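Local coordinates for CRISPR-associated protein, Cse1 family (Acidimicrobium ferrooxidans, PDB 4H3T) that probably serves as the large Cse1 subunit of a type I-E CRISPR Cascade complex, which in related systems takes part in recognising invading DNA, at residues L388-L391 / A397-T400. The protein carries 1 engineered substitution. Numbering follows the deposited sequence.
Sequences LAVL and AAAT
Val390 and Ala399 bring the two backbones within 4.3 Å of each other, CA to CA, where the single helical turn 388-391, with one weak hydrogen bond inside it from Leu391 N to Leu388 O, meets the first turn of helix 397-415. No hydrogen bond crosses between the segments, so van der Waals contact of small side chains and peptide groups carries the packing. Ala398 directs its methyl at the partner, and its CB rests 3.6 Å from Ala389 O. The same methyl meets two side chains, lying 4.1 Å from Ala389 CB and 4.2 Å from Val390 CG2. Val390 supplies a forked surface: CG1 stands anti to the backbone N (chi1 166°) and comes to 4.1 Å from Ala399 CA, whereas CG2, anti to the carbonyl carbon, reaches the backbone of Ala398, 4.0 Å from its O. The two branches are thus divided between successive residues of the facing turn. The tightest approach is again methyl to carbonyl, with Ala399 CB 3.2 Å from Val390 O. Of the four touching residues, only Ala389 is partly exposed, the others being buried. A five-residue loop joins the two turns. At the start of the second helix, Asp395 OD1 accepts a hydrogen bond from Ala397 N, while Thr400 OG1 is hydrogen-bonded to Pro396 O. Turn 388-391 directly follows the long strand 375-387, and on its side lie helices 330-334 and 344-350, packed by Leu391; Val390 also touches Leu334 and, in the loop after helix 445-473, Leu474. Helix 397-415 leads on to the long helices 445-473, 481-504 and 511-532, consistent with the C-terminal helical bundle of Cse1 proteins.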
loop_
_atom_site.group_PDB
_atom_site.type_symbol
_atom_site.label_atom_id
_atom_site.label_comp_id
_atom_site.label_asym_id
_atom_site.label_seq_id
_atom_site.Cartn_x
_atom_site.Cartn_y
_atom_site.Cartn_z
ATOM N N LEU A 388 -15.376 7.315 8.319
ATOM C CA LEU A 388 -15.878 6.017 8.738
ATOM C C LEU A 388 -17.293 5.821 8.193
ATOM O O LEU A 388 -17.680 4.703 7.889
ATOM C CB LEU A 388 -15.867 5.857 10.275
ATOM C CG LEU A 388 -14.636 5.195 10.801
ATOM C CD1 LEU A 388 -13.419 5.992 10.438
ATOM C CD2 LEU A 388 -14.750 4.940 12.330
ATOM N N ALA A 389 -18.008 6.904 7.966
ATOM C CA ALA A 389 -19.359 6.829 7.336
ATOM C C ALA A 389 -19.338 6.127 5.967
ATOM O O ALA A 389 -20.277 5.413 5.660
ATOM C CB ALA A 389 -19.920 8.226 7.169
ATOM N N VAL A 390 -18.262 6.266 5.185
ATOM C CA VAL A 390 -18.138 5.668 3.852
ATOM C C VAL A 390 -17.842 4.156 3.959
ATOM O O VAL A 390 -18.195 3.375 3.062
ATOM C CB VAL A 390 -17.094 6.456 3.038
ATOM C CG1 VAL A 390 -16.655 5.721 1.769
ATOM C CG2 VAL A 390 -17.628 7.850 2.711
ATOM N N LEU A 391 -17.241 3.747 5.065
ATOM C CA LEU A 391 -16.965 2.327 5.374
ATOM C C LEU A 391 -18.217 1.607 5.838
ATOM O O LEU A 391 -18.247 0.372 5.826
ATOM C CB LEU A 391 -15.882 2.161 6.437
ATOM C CG LEU A 391 -14.583 2.778 6.148
ATOM C CD1 LEU A 391 -13.577 2.488 7.278
ATOM C CD2 LEU A 391 -14.030 2.270 4.796
ATOM N N ALA A 397 -25.571 4.766 2.158
ATOM C CA ALA A 397 -25.765 6.025 1.409
ATOM C C ALA A 397 -24.455 6.836 1.214
ATOM O O ALA A 397 -24.190 7.323 0.128
ATOM C CB ALA A 397 -26.821 6.888 2.102
ATOM N N ALA A 398 -23.638 6.968 2.227
ATOM C CA ALA A 398 -22.377 7.709 2.138
ATOM C C ALA A 398 -21.383 7.062 1.121
ATOM O O ALA A 398 -20.834 7.752 0.255
ATOM C CB ALA A 398 -21.759 7.839 3.487
ATOM N N ALA A 399 -21.237 5.737 1.175
ATOM C CA ALA A 399 -20.395 5.009 0.226
ATOM C C ALA A 399 -20.961 5.140 -1.208
ATOM O O ALA A 399 -20.224 5.393 -2.164
ATOM C CB ALA A 399 -20.313 3.552 0.624
ATOM N N THR A 400 -22.281 5.062 -1.336
ATOM C CA THR A 400 -22.942 5.160 -2.640
ATOM C C THR A 400 -22.690 6.538 -3.295
ATOM O O THR A 400 -22.351 6.591 -4.494
ATOM C CB THR A 400 -24.443 4.862 -2.507
ATOM O OG1 THR A 400 -24.556 3.530 -1.999
ATOM C CG2 THR A 400 -25.212 4.962 -3.859
#